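Local coordinates for protein Fe(2+) transporter FeoB (PDB 3IBY) that probably transports ferrous iron across the bacterial inner membrane in a GTP-driven uptake system, of which this chain is the cytosolic GTPase and helical regulatory part, at residues N188-K193 / E221-K226; S78-E83 / A200-R205; Q180-D185 / I225-T230; R98-T103 / E248-V253. One frame throughout, in Å; residues are numbered along the deposited sequence.

Contact 1. Residues N188-K193 / E221-K226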
loop_
_atom_site.group_PDB
_atom_site.type_symbol
_atom_site.label_atom_id
_atom_site.label_comp_id
_atom_site.label_asym_id
_atom_site.label_seq_id
_atom_site.Cartn_x
_atom_site.Cartn_y
_atom_site.Cartn_z
ATOM N N ASN A 188 -5.042 -20.737 7.547
ATOM C CA ASN A 188 -5.573 -21.446 8.716
ATOM C C ASN A 188 -4.488 -21.952 9.677
ATOM O O ASN A 188 -4.613 -21.825 10.890
ATOM C CB ASN A 188 -6.484 -22.590 8.236
ATOM C CG ASN A 188 -7.781 -22.068 7.576
ATOM O OD1 ASN A 188 -8.194 -22.542 6.499
ATOM N ND2 ASN A 188 -8.420 -21.083 8.233
ATOM N N GLN A 189 -3.428 -22.532 9.126
ATOM C CA GLN A 189 -2.207 -22.820 9.877
ATOM C C GLN A 189 -1.888 -21.615 10.796
ATOM O O GLN A 189 -1.758 -21.777 12.024
ATOM C CB GLN A 189 -1.059 -23.069 8.889
ATOM C CG GLN A 189 0.083 -24.026 9.315
ATOM C CD GLN A 189 0.938 -24.524 8.088
ATOM O OE1 GLN A 189 0.640 -24.203 6.931
ATOM N NE2 GLN A 189 1.985 -25.318 8.361
ATOM N N LEU A 190 -1.816 -20.414 10.204
ATOM C CA LEU A 190 -1.514 -19.180 10.942
ATOM C C LEU A 190 -2.525 -18.858 12.049
ATOM O O LEU A 190 -2.128 -18.533 13.162
ATOM C CB LEU A 190 -1.401 -17.976 9.992
ATOM C CG LEU A 190 -0.274 -18.058 8.965
ATOM C CD1 LEU A 190 -0.148 -16.796 8.211
ATOM C CD2 LEU A 190 1.047 -18.432 9.638
ATOM N N ILE A 191 -3.821 -18.941 11.751
ATOM C CA ILE A 191 -4.844 -18.673 12.767
ATOM C C ILE A 191 -4.661 -19.607 13.969
ATOM O O ILE A 191 -4.656 -19.149 15.109
ATOM C CB ILE A 191 -6.274 -18.775 12.185
ATOM C CG1 ILE A 191 -6.526 -17.638 11.185
ATOM C CG2 ILE A 191 -7.306 -18.685 13.265
ATOM C CD1 ILE A 191 -7.612 -17.912 10.174
ATOM N N SER A 192 -4.450 -20.895 13.713
ATOM C CA SER A 192 -4.217 -21.885 14.791
ATOM C C SER A 192 -2.979 -21.586 15.618
ATOM O O SER A 192 -2.959 -21.839 16.837
ATOM C CB SER A 192 -4.030 -23.296 14.215
ATOM O OG SER A 192 -5.094 -23.647 13.371
ATOM N N LYS A 193 -1.939 -21.116 14.918
ATOM C CA LYS A 193 -0.706 -20.651 15.531
ATOM C C LYS A 193 -1.002 -19.603 16.600
ATOM O O LYS A 193 -0.240 -19.459 17.545
ATOM C CB LYS A 193 0.234 -20.072 14.462
ATOM C CG LYS A 193 1.503 -20.872 14.218
ATOM C CD LYS A 193 2.524 -20.649 15.360
ATOM C CE LYS A 193 3.561 -21.790 15.454
ATOM N NZ LYS A 193 4.280 -21.838 16.778
ATOM N N GLU A 221 11.012 -19.734 7.884
ATOM C CA GLU A 221 11.856 -20.463 6.947
ATOM C C GLU A 221 11.349 -21.883 6.722
ATOM O O GLU A 221 11.544 -22.453 5.652
ATOM C CB GLU A 221 13.308 -20.415 7.393
ATOM C CG GLU A 221 13.936 -19.055 7.112
ATOM C CD GLU A 221 14.952 -18.642 8.157
ATOM O OE1 GLU A 221 15.613 -19.548 8.732
ATOM O OE2 GLU A 221 15.082 -17.410 8.402
ATOM N N SER A 222 10.673 -22.430 7.723
ATOM C CA SER A 222 10.081 -23.757 7.610
ATOM C C SER A 222 8.903 -23.703 6.651
ATOM O O SER A 222 8.880 -24.414 5.662
ATOM C CB SER A 222 9.687 -24.323 8.995
ATOM O OG SER A 222 9.204 -23.304 9.859
ATOM N N LEU A 223 7.944 -22.832 6.911
ATOM C CA LEU A 223 6.858 -22.653 5.949
ATOM C C LEU A 223 7.319 -22.434 4.482
ATOM O O LEU A 223 6.749 -23.017 3.569
ATOM C CB LEU A 223 5.942 -21.508 6.376
ATOM C CG LEU A 223 4.960 -21.770 7.513
ATOM C CD1 LEU A 223 3.823 -20.763 7.404
ATOM C CD2 LEU A 223 4.417 -23.194 7.495
ATOM N N LEU A 224 8.345 -21.603 4.281
ATOM C CA LEU A 224 8.860 -21.268 2.928
ATOM C C LEU A 224 9.381 -22.489 2.159
ATOM O O LEU A 224 9.265 -22.552 0.934
ATOM C CB LEU A 224 9.968 -20.170 2.961
ATOM C CG LEU A 224 9.536 -18.683 2.948
ATOM C CD1 LEU A 224 10.728 -17.660 3.007
ATOM C CD2 LEU A 224 8.645 -18.383 1.733
ATOM N N ILE A 225 9.975 -23.442 2.855
ATOM C CA ILE A 225 10.445 -24.620 2.154
ATOM C C ILE A 225 9.234 -25.485 1.864
ATOM O O ILE A 225 9.149 -26.084 0.784
ATOM C CB ILE A 225 11.563 -25.361 2.877
ATOM C CG1 ILE A 225 11.250 -25.523 4.366
ATOM C CG2 ILE A 225 12.842 -24.604 2.668
ATOM C CD1 ILE A 225 12.297 -26.250 5.148
ATOM N N LYS A 226 8.275 -25.484 2.787
ATOM C CA LYS A 226 7.037 -26.206 2.589
ATOM C C LYS A 226 6.310 -25.729 1.331
ATOM O O LYS A 226 5.690 -26.535 0.635
ATOM C CB LYS A 226 6.122 -26.042 3.789
ATOM C CG LYS A 226 4.900 -26.959 3.779
ATOM C CD LYS A 226 3.655 -26.215 4.225
ATOM C CE LYS A 226 2.443 -27.126 4.304
ATOM N NZ LYS A 226 1.937 -27.281 5.711
#
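Gln189 and Leu223 pass each other in opposite directions, the amide end of the glutamine lying alongside the leucine branch: Gln189 CD is 3.8 Å from Leu223 CD2. The reach comes from an extended chain, with CG of Gln189 anti to the backbone N (chi1 -150°) and chi2 also near anti. Lys226 arrives from the other direction, and its NZ lies 3.8 Å from Gln189 CD. Its aliphatic part bends at chi2 and again at chi4, which brings the ammonium end to the amide of Gln189. Deeper down, Leu190 CD2 and Leu223 CD1 are 4.3 Å apart, a loose apolar touch. The segment axes are 13.5 Å apart and run nearly antiparallel at 160°, so long side chains must span the gap, and only 155 Å² is buried in total. Helices 177-193 and 219-229 belong to the helical region following the G domain; helix 197-209 packs beneath both, Leu190 resting on Ala200 and Phe203, and Leu223 on Leu207.

Contact 2. Residues S78-E83 / A200-R205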
loop_
_atom_site.group_PDB
_atom_site.type_symbol
_atom_site.label_atom_id
_atom_site.label_comp_id
_atom_site.label_asym_id
_atom_site.label_seq_id
_atom_site.Cartn_x
_atom_site.Cartn_y
_atom_site.Cartn_z
ATOM N N SER A 78 7.470 -1.932 8.646
ATOM C CA SER A 78 6.822 -0.865 9.391
ATOM C C SER A 78 5.304 -1.029 9.376
ATOM O O SER A 78 4.657 -0.750 10.369
ATOM C CB SER A 78 7.202 0.513 8.845
ATOM O OG SER A 78 8.609 0.753 8.809
ATOM N N VAL A 79 4.738 -1.482 8.255
ATOM C CA VAL A 79 3.292 -1.717 8.159
ATOM C C VAL A 79 2.836 -2.868 9.034
ATOM O O VAL A 79 1.662 -3.090 9.160
ATOM C CB VAL A 79 2.801 -1.977 6.722
ATOM C CG1 VAL A 79 3.021 -0.760 5.822
ATOM C CG2 VAL A 79 3.466 -3.202 6.131
ATOM N N ILE A 80 3.752 -3.619 9.630
ATOM C CA ILE A 80 3.361 -4.528 10.678
ATOM C C ILE A 80 3.856 -4.011 12.057
ATOM O O ILE A 80 3.144 -4.148 13.049
ATOM C CB ILE A 80 3.728 -6.030 10.320
ATOM C CG1 ILE A 80 5.153 -6.423 10.742
ATOM C CG2 ILE A 80 3.544 -6.327 8.829
ATOM C CD1 ILE A 80 5.230 -7.349 11.972
ATOM N N ASP A 81 5.028 -3.368 12.103
ATOM C CA ASP A 81 5.706 -2.983 13.389
ATOM C C ASP A 81 5.075 -1.795 14.077
ATOM O O ASP A 81 5.070 -1.698 15.280
ATOM C CB ASP A 81 7.180 -2.567 13.162
ATOM C CG ASP A 81 8.135 -3.747 12.986
ATOM O OD1 ASP A 81 7.742 -4.942 13.133
ATOM O OD2 ASP A 81 9.312 -3.451 12.661
ATOM N N LEU A 82 4.617 -0.845 13.283
ATOM C CA LEU A 82 4.202 0.427 13.830
ATOM C C LEU A 82 2.723 0.421 14.203
ATOM O O LEU A 82 1.904 -0.357 13.727
ATOM C CB LEU A 82 4.494 1.589 12.857
ATOM C CG LEU A 82 5.962 1.994 12.526
ATOM C CD1 LEU A 82 5.953 3.004 11.390
ATOM C CD2 LEU A 82 6.870 2.519 13.741
ATOM N N GLU A 83 2.424 1.343 15.088
ATOM C CA GLU A 83 1.099 1.609 15.503
ATOM C C GLU A 83 0.609 2.744 14.683
ATOM O O GLU A 83 0.991 3.855 14.935
ATOM C CB GLU A 83 1.173 2.060 16.932
ATOM C CG GLU A 83 1.479 0.961 17.850
ATOM C CD GLU A 83 0.263 0.111 18.109
ATOM O OE1 GLU A 83 -0.803 0.723 18.373
ATOM O OE2 GLU A 83 0.367 -1.153 18.048
ATOM N N ALA A 200 -3.203 -12.784 9.661
ATOM C CA ALA A 200 -3.036 -14.094 9.047
ATOM C C ALA A 200 -3.315 -14.027 7.562
ATOM O O ALA A 200 -2.541 -14.593 6.752
ATOM C CB ALA A 200 -3.927 -15.101 9.673
ATOM N N TYR A 201 -4.399 -13.331 7.194
ATOM C CA TYR A 201 -4.718 -13.161 5.787
ATOM C C TYR A 201 -3.514 -12.534 5.128
ATOM O O TYR A 201 -3.037 -13.045 4.121
ATOM C CB TYR A 201 -5.976 -12.308 5.544
ATOM C CG TYR A 201 -6.323 -12.129 4.057
ATOM C CD1 TYR A 201 -7.228 -12.977 3.398
ATOM C CD2 TYR A 201 -5.744 -11.134 3.312
ATOM C CE1 TYR A 201 -7.534 -12.811 2.030
ATOM C CE2 TYR A 201 -6.048 -10.970 1.963
ATOM C CZ TYR A 201 -6.932 -11.794 1.328
ATOM O OH TYR A 201 -7.187 -11.575 -0.006
ATOM N N TYR A 202 -3.005 -11.447 5.707
ATOM C CA TYR A 202 -1.958 -10.651 5.052
ATOM C C TYR A 202 -0.648 -11.413 4.999
ATOM O O TYR A 202 -0.002 -11.457 3.981
ATOM C CB TYR A 202 -1.750 -9.311 5.795
ATOM C CG TYR A 202 -0.503 -8.524 5.425
ATOM C CD1 TYR A 202 -0.504 -7.601 4.386
ATOM C CD2 TYR A 202 0.667 -8.686 6.140
ATOM C CE1 TYR A 202 0.633 -6.861 4.074
ATOM C CE2 TYR A 202 1.811 -7.965 5.820
ATOM C CZ TYR A 202 1.797 -7.053 4.790
ATOM O OH TYR A 202 2.972 -6.353 4.511
ATOM N N PHE A 203 -0.266 -12.009 6.105
ATOM C CA PHE A 203 1.011 -12.682 6.214
ATOM C C PHE A 203 1.125 -13.926 5.293
ATOM O O PHE A 203 2.221 -14.276 4.816
ATOM C CB PHE A 203 1.204 -13.054 7.680
ATOM C CG PHE A 203 2.519 -13.676 7.978
ATOM C CD1 PHE A 203 3.662 -13.318 7.262
ATOM C CD2 PHE A 203 2.629 -14.620 9.007
ATOM C CE1 PHE A 203 4.890 -13.893 7.564
ATOM C CE2 PHE A 203 3.845 -15.201 9.315
ATOM C CZ PHE A 203 4.982 -14.846 8.597
ATOM N N SER A 204 -0.020 -14.558 5.028
ATOM C CA SER A 204 -0.109 -15.701 4.108
ATOM C C SER A 204 0.287 -15.349 2.662
ATOM O O SER A 204 1.062 -16.096 2.001
ATOM C CB SER A 204 -1.525 -16.335 4.150
ATOM O OG SER A 204 -2.546 -15.391 3.928
ATOM N N ARG A 205 -0.244 -14.220 2.185
ATOM C CA ARG A 205 0.084 -13.712 0.853
ATOM C C ARG A 205 1.554 -13.397 0.744
ATOM O O ARG A 205 2.183 -13.722 -0.249
ATOM C CB ARG A 205 -0.746 -12.482 0.511
ATOM C CG ARG A 205 -2.133 -12.793 -0.097
ATOM C CD ARG A 205 -2.986 -13.563 0.853
ATOM N NE ARG A 205 -4.210 -14.039 0.245
ATOM C CZ ARG A 205 -4.981 -14.980 0.787
ATOM N NH1 ARG A 205 -4.661 -15.552 1.951
ATOM N NH2 ARG A 205 -6.090 -15.343 0.179
#
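On the helical turn whose Tyr202 meets Val79 and Ile80, the hydroxyl of Ser204 accepts a bond from Arg205: NH1 to Ser204 OG is 2.9 Å, with an N-H...O angle of 153° and the oxygen lying in the guanidinium plane. The same guanidinium lies flat against the ring of Tyr201, with Arg205 CZ 3.6 Å above the ring plane and shifted toward the rim. One residue therefore has its group held both at an edge and across a face, and its side chain also touches Glu108.

Between the segments the chemistry is apolar, and Tyr202 makes both of the touches. Tyr202 has CG anti to the backbone N (chi1 167°), a torsion that carries the ring out toward helix 70-81. Its hydroxyl oxygen ends 3.6 Å from Val79 CG2, while its ring atom CE2 is 3.8 Å from Ile80 CG2. Both aliphatic side chains cross the tyrosine at about a right angle.

The contact joins the P-loop G domain, through the helix following strand 48-54, to the helical GDI domain, through helix 197-209. Val79 also packs on Leu5 and Ile7 of strand 3-8, and its side chain is about 4 Å from that of Leu55, a predicted GTP-site residue. Ile80 sends only its CG2 branch to the ring; CG1 takes the crowded position between backbone N and carbonyl carbon (chi1 88°), and the chain beyond it leads away. Tyr202 also rests on Leu109, which follows the neighbouring helix 96-106.

Contact 3. Residues Q180-D185 / I225-T230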
loop_
_atom_site.group_PDB
_atom_site.type_symbol
_atom_site.label_atom_id
_atom_site.label_comp_id
_atom_site.label_asym_id
_atom_site.label_seq_id
_atom_site.Cartn_x
_atom_site.Cartn_y
_atom_site.Cartn_z
ATOM N N GLN A 180 -5.444 -21.683 -4.638
ATOM C CA GLN A 180 -6.326 -21.130 -3.616
ATOM C C GLN A 180 -6.317 -22.063 -2.401
ATOM O O GLN A 180 -6.235 -21.633 -1.262
ATOM C CB GLN A 180 -7.733 -20.888 -4.181
ATOM C CG GLN A 180 -8.583 -19.877 -3.364
ATOM C CD GLN A 180 -7.998 -18.418 -3.311
ATOM O OE1 GLN A 180 -7.718 -17.876 -2.213
ATOM N NE2 GLN A 180 -7.833 -17.783 -4.498
ATOM N N GLN A 181 -6.354 -23.354 -2.673
ATOM C CA GLN A 181 -6.251 -24.351 -1.636
ATOM C C GLN A 181 -5.043 -24.052 -0.715
ATOM O O GLN A 181 -5.181 -24.042 0.507
ATOM C CB GLN A 181 -6.160 -25.745 -2.282
ATOM C CG GLN A 181 -6.567 -26.939 -1.387
ATOM C CD GLN A 181 -5.385 -27.795 -0.880
ATOM O OE1 GLN A 181 -4.245 -27.708 -1.385
ATOM N NE2 GLN A 181 -5.671 -28.651 0.109
ATOM N N ILE A 182 -3.875 -23.777 -1.301
ATOM C CA ILE A 182 -2.632 -23.624 -0.527
ATOM C C ILE A 182 -2.675 -22.378 0.340
ATOM O O ILE A 182 -2.265 -22.417 1.485
ATOM C CB ILE A 182 -1.362 -23.549 -1.436
ATOM C CG1 ILE A 182 -1.106 -24.882 -2.127
ATOM C CG2 ILE A 182 -0.106 -23.178 -0.605
ATOM C CD1 ILE A 182 -0.060 -24.819 -3.235
ATOM N N LEU A 183 -3.152 -21.272 -0.223
ATOM C CA LEU A 183 -3.296 -20.038 0.530
ATOM C C LEU A 183 -4.315 -20.181 1.674
ATOM O O LEU A 183 -4.123 -19.579 2.747
ATOM C CB LEU A 183 -3.699 -18.870 -0.381
ATOM C CG LEU A 183 -2.730 -18.255 -1.412
ATOM C CD1 LEU A 183 -3.506 -17.278 -2.281
ATOM C CD2 LEU A 183 -1.481 -17.539 -0.803
ATOM N N ASN A 184 -5.382 -20.964 1.478
ATOM C CA ASN A 184 -6.365 -21.139 2.552
ATOM C C ASN A 184 -5.847 -22.066 3.675
ATOM O O ASN A 184 -6.197 -21.872 4.850
ATOM C CB ASN A 184 -7.728 -21.607 2.008
ATOM C CG ASN A 184 -8.332 -20.638 0.990
ATOM O OD1 ASN A 184 -8.116 -19.430 1.026
ATOM N ND2 ASN A 184 -9.085 -21.181 0.072
ATOM N N ASP A 185 -5.020 -23.063 3.325
ATOM C CA ASP A 185 -4.321 -23.895 4.339
ATOM C C ASP A 185 -3.338 -23.009 5.118
ATOM O O ASP A 185 -3.278 -23.022 6.343
ATOM C CB ASP A 185 -3.566 -25.093 3.715
ATOM C CG ASP A 185 -4.450 -26.344 3.540
ATOM O OD1 ASP A 185 -4.106 -27.218 2.702
ATOM O OD2 ASP A 185 -5.490 -26.454 4.230
ATOM N N ILE A 225 9.975 -23.442 2.855
ATOM C CA ILE A 225 10.445 -24.620 2.154
ATOM C C ILE A 225 9.234 -25.485 1.864
ATOM O O ILE A 225 9.149 -26.084 0.784
ATOM C CB ILE A 225 11.563 -25.361 2.877
ATOM C CG1 ILE A 225 11.250 -25.523 4.366
ATOM C CG2 ILE A 225 12.842 -24.604 2.668
ATOM C CD1 ILE A 225 12.297 -26.250 5.148
ATOM N N LYS A 226 8.275 -25.484 2.787
ATOM C CA LYS A 226 7.037 -26.206 2.589
ATOM C C LYS A 226 6.310 -25.729 1.331
ATOM O O LYS A 226 5.690 -26.535 0.635
ATOM C CB LYS A 226 6.122 -26.042 3.789
ATOM C CG LYS A 226 4.900 -26.959 3.779
ATOM C CD LYS A 226 3.655 -26.215 4.225
ATOM C CE LYS A 226 2.443 -27.126 4.304
ATOM N NZ LYS A 226 1.937 -27.281 5.711
ATOM N N LEU A 227 6.376 -24.435 1.032
ATOM C CA LEU A 227 5.701 -23.889 -0.166
ATOM C C LEU A 227 6.425 -24.268 -1.472
ATOM O O LEU A 227 5.777 -24.544 -2.482
ATOM C CB LEU A 227 5.503 -22.374 -0.049
ATOM C CG LEU A 227 4.446 -21.940 0.994
ATOM C CD1 LEU A 227 4.695 -20.507 1.506
ATOM C CD2 LEU A 227 3.000 -22.085 0.459
ATOM N N GLN A 228 7.760 -24.313 -1.422
ATOM C CA GLN A 228 8.586 -24.850 -2.518
ATOM C C GLN A 228 8.359 -26.351 -2.789
ATOM O O GLN A 228 8.338 -26.785 -3.964
ATOM C CB GLN A 228 10.084 -24.616 -2.244
ATOM C CG GLN A 228 10.686 -23.378 -2.905
ATOM C CD GLN A 228 10.891 -22.254 -1.931
ATOM O OE1 GLN A 228 11.592 -22.417 -0.926
ATOM N NE2 GLN A 228 10.285 -21.097 -2.216
ATOM N N GLU A 229 8.205 -27.148 -1.728
ATOM C CA GLU A 229 8.005 -28.584 -1.911
ATOM C C GLU A 229 6.669 -28.878 -2.601
ATOM O O GLU A 229 6.504 -29.970 -3.150
ATOM C CB GLU A 229 8.107 -29.391 -0.595
ATOM C CG GLU A 229 8.456 -30.889 -0.819
ATOM C CD GLU A 229 7.672 -31.863 0.055
ATOM O OE1 GLU A 229 7.409 -31.512 1.226
ATOM O OE2 GLU A 229 7.345 -32.992 -0.415
ATOM N N THR A 230 5.712 -27.943 -2.585
ATOM C CA THR A 230 4.496 -28.151 -3.377
ATOM C C THR A 230 4.816 -28.010 -4.872
ATOM O O THR A 230 3.963 -28.330 -5.712
ATOM C CB THR A 230 3.343 -27.199 -3.026
ATOM O OG1 THR A 230 3.658 -25.888 -3.512
ATOM C CG2 THR A 230 3.051 -27.203 -1.506
#
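Ile182 reaches two residues of the facing segment, 225-230, at once. Its CG2 branch lies 3.5 Å from Leu227 CD2, and the two side chains cross obliquely; its other branch ends at CD1, 3.9 Å from Thr230 OG1, where the side chains meet tip to tip. This packing joins helices 177-193 and 219-229 of the helical GDI domain. The division of labour follows from the isoleucine's torsion: with CG1 anti to the carbonyl carbon (chi1 -68°), CG2 stands anti to the backbone N, and the two branches point to different partners. The backbones stay well separated, the nearest pair of CA atoms being Ile182 and Leu227 at 8.3 Å, so side chains alone close the gap and bury 117 Å².

In the next shell, Leu227 is backed by Leu207 of helix 197-209 and by Leu186, while Leu234 of the long helix 234-253 touches both Leu227 and Ile182. Ile182 additionally meets Gln232 in the connecting loop. Thr230, in the turn after helix 219-229, has its hydroxyl fixed by the backbone: OG1 donates to Leu227 O at 2.7 Å, the C=O...O angle being 146° and the donor tilted 23° from the carbonyl plane.

Contact 4. Residues R98-T103 / E248-V253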
loop_
_atom_site.group_PDB
_atom_site.type_symbol
_atom_site.label_atom_id
_atom_site.label_comp_id
_atom_site.label_asym_id
_atom_site.label_seq_id
_atom_site.Cartn_x
_atom_site.Cartn_y
_atom_site.Cartn_z
ATOM N N ARG A 98 1.448 0.031 -12.513
ATOM C CA ARG A 98 2.559 -0.421 -11.662
ATOM C C ARG A 98 2.228 -0.067 -10.216
ATOM O O ARG A 98 2.333 -0.912 -9.314
ATOM C CB ARG A 98 3.898 0.177 -12.070
ATOM C CG ARG A 98 5.004 -0.050 -11.057
ATOM C CD ARG A 98 6.455 0.317 -11.559
ATOM N NE ARG A 98 7.276 0.698 -10.393
ATOM C CZ ARG A 98 8.514 0.280 -10.089
ATOM N NH1 ARG A 98 9.229 -0.494 -10.887
ATOM N NH2 ARG A 98 9.061 0.705 -8.959
ATOM N N HIS A 99 1.757 1.153 -10.008
ATOM C CA HIS A 99 1.658 1.700 -8.667
ATOM C C HIS A 99 0.595 1.020 -7.848
ATOM O O HIS A 99 0.698 0.967 -6.632
ATOM C CB HIS A 99 1.441 3.201 -8.706
ATOM C CG HIS A 99 2.696 3.984 -8.890
ATOM N ND1 HIS A 99 3.764 3.517 -9.628
ATOM C CD2 HIS A 99 3.056 5.206 -8.435
ATOM C CE1 HIS A 99 4.727 4.426 -9.626
ATOM N NE2 HIS A 99 4.324 5.455 -8.899
ATOM N N LEU A 100 -0.420 0.468 -8.504
ATOM C CA LEU A 100 -1.473 -0.265 -7.810
ATOM C C LEU A 100 -1.050 -1.672 -7.365
ATOM O O LEU A 100 -1.805 -2.386 -6.676
ATOM C CB LEU A 100 -2.669 -0.399 -8.730
ATOM C CG LEU A 100 -3.449 0.882 -8.912
ATOM C CD1 LEU A 100 -4.492 0.678 -9.998
ATOM C CD2 LEU A 100 -4.076 1.269 -7.601
ATOM N N TYR A 101 0.116 -2.133 -7.779
ATOM C CA TYR A 101 0.540 -3.426 -7.274
ATOM C C TYR A 101 0.665 -3.275 -5.775
ATOM O O TYR A 101 0.077 -4.046 -5.027
ATOM C CB TYR A 101 1.853 -3.852 -7.905
ATOM C CG TYR A 101 2.203 -5.300 -7.725
ATOM C CD1 TYR A 101 1.830 -6.233 -8.655
ATOM C CD2 TYR A 101 2.944 -5.727 -6.620
ATOM C CE1 TYR A 101 2.182 -7.570 -8.516
ATOM C CE2 TYR A 101 3.279 -7.046 -6.457
ATOM C CZ TYR A 101 2.904 -7.972 -7.430
ATOM O OH TYR A 101 3.262 -9.294 -7.301
ATOM N N LEU A 102 1.387 -2.247 -5.352
ATOM C CA LEU A 102 1.581 -1.964 -3.936
ATOM C C LEU A 102 0.294 -1.759 -3.198
ATOM O O LEU A 102 0.144 -2.176 -2.047
ATOM C CB LEU A 102 2.437 -0.734 -3.751
ATOM C CG LEU A 102 2.628 -0.197 -2.339
ATOM C CD1 LEU A 102 3.270 -1.271 -1.480
ATOM C CD2 LEU A 102 3.483 1.101 -2.427
ATOM N N THR A 103 -0.643 -1.128 -3.886
ATOM C CA THR A 103 -1.917 -0.745 -3.304
ATOM C C THR A 103 -2.710 -1.956 -2.911
ATOM O O THR A 103 -3.300 -1.994 -1.840
ATOM C CB THR A 103 -2.796 0.057 -4.288
ATOM O OG1 THR A 103 -2.133 1.259 -4.696
ATOM C CG2 THR A 103 -4.083 0.435 -3.601
ATOM N N GLU A 248 -6.954 -5.376 -15.268
ATOM C CA GLU A 248 -8.357 -5.215 -15.553
ATOM C C GLU A 248 -8.902 -3.890 -14.984
ATOM O O GLU A 248 -9.657 -3.219 -15.659
ATOM C CB GLU A 248 -9.155 -6.486 -15.143
ATOM C CG GLU A 248 -10.479 -6.277 -14.454
ATOM C CD GLU A 248 -11.048 -7.589 -13.894
ATOM O OE1 GLU A 248 -12.050 -7.502 -13.150
ATOM O OE2 GLU A 248 -10.488 -8.694 -14.171
ATOM N N ILE A 249 -8.493 -3.479 -13.796
ATOM C CA ILE A 249 -8.969 -2.193 -13.252
ATOM C C ILE A 249 -8.464 -1.018 -14.068
ATOM O O ILE A 249 -9.176 -0.019 -14.236
ATOM C CB ILE A 249 -8.535 -1.979 -11.770
ATOM C CG1 ILE A 249 -9.434 -2.792 -10.847
ATOM C CG2 ILE A 249 -8.566 -0.481 -11.363
ATOM C CD1 ILE A 249 -8.713 -3.281 -9.610
ATOM N N VAL A 250 -7.235 -1.128 -14.570
ATOM C CA VAL A 250 -6.619 -0.038 -15.324
ATOM C C VAL A 250 -7.375 0.145 -16.638
ATOM O O VAL A 250 -7.799 1.252 -16.972
ATOM C CB VAL A 250 -5.098 -0.267 -15.531
ATOM C CG1 VAL A 250 -4.535 0.749 -16.474
ATOM C CG2 VAL A 250 -4.330 -0.166 -14.192
ATOM N N THR A 251 -7.612 -0.958 -17.339
ATOM C CA THR A 251 -8.384 -0.949 -18.599
ATOM C C THR A 251 -9.834 -0.355 -18.468
ATOM O O THR A 251 -10.374 0.169 -19.415
ATOM C CB THR A 251 -8.400 -2.378 -19.229
ATOM O OG1 THR A 251 -8.674 -3.332 -18.209
ATOM C CG2 THR A 251 -7.040 -2.759 -19.826
ATOM N N LEU A 252 -10.438 -0.419 -17.291
ATOM C CA LEU A 252 -11.744 0.209 -17.017
ATOM C C LEU A 252 -11.672 1.719 -16.695
ATOM O O LEU A 252 -12.652 2.449 -16.825
ATOM C CB LEU A 252 -12.411 -0.507 -15.830
ATOM C CG LEU A 252 -12.847 -1.963 -16.034
ATOM C CD1 LEU A 252 -13.128 -2.655 -14.722
ATOM C CD2 LEU A 252 -14.059 -1.996 -16.921
ATOM N N VAL A 253 -10.514 2.184 -16.266
ATOM C CA VAL A 253 -10.419 3.501 -15.669
ATOM C C VAL A 253 -9.521 4.446 -16.476
ATOM O O VAL A 253 -9.664 5.670 -16.408
ATOM C CB VAL A 253 -9.922 3.377 -14.196
ATOM C CG1 VAL A 253 -8.980 4.530 -13.829
ATOM C CG2 VAL A 253 -11.111 3.282 -13.238
#
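Leu100 presents one methyl, CD1, to two neighbours on the opposing helix: Val250 CG2 at 4.3 Å and Ile249 CG2 at 4.5 Å. Both separations are those of loose van der Waals packing, and the two segments bury 76 Å² between them. The leucine adopts a common extended form, with CG anti to the carbonyl carbon (chi1 -74°). Val250 holds CG1 anti to the backbone N (chi1 171°), which sets CG2 beside that nitrogen, where it meets the leucine. Ile249 meets the leucine with its short CG2 branch, and the residue also packs on Leu135 and Leu138 of helix 132-139.

The contact ties helix 96-106 of the G domain, which follows strand 86-92 of the central sheet, to helix 234-253, the last and longest of the GDI domain. That helix thus folds back against the GTPase, and just beyond it strand 254-255 pairs antiparallel with strand 129-130. Leu100 packs on Ile91 of the sheet as well. Its neighbour His99 touches Asn9 and Cys12, predicted GTP-site residues, while the ring of Tyr101 stacks on that of Tyr59.

How the contacts relate
Contacts 1 and 3 join the same two helices, 177-193 and 219-229, at adjacent turns and share Ile225 and Lys226; both are partly buried and lie about 24 Å from the chain's centre, centre to centre. Contact 1 mixes amide, ammonium and methyl groups, whereas contact 3 is mainly aliphatic. Contacts 2 and 4 are buried, smaller interfaces between the G domain and the helical domain, lying on opposite sides of the chain's centre: one rests on a tyrosine ring, the other on methyls alone. Contacts 1 and 3 both lean on helix 197-209, which carries one side of contact 2; Leu183 of contact 3, for instance, packs on Arg205. Contact 4 touches none of the others.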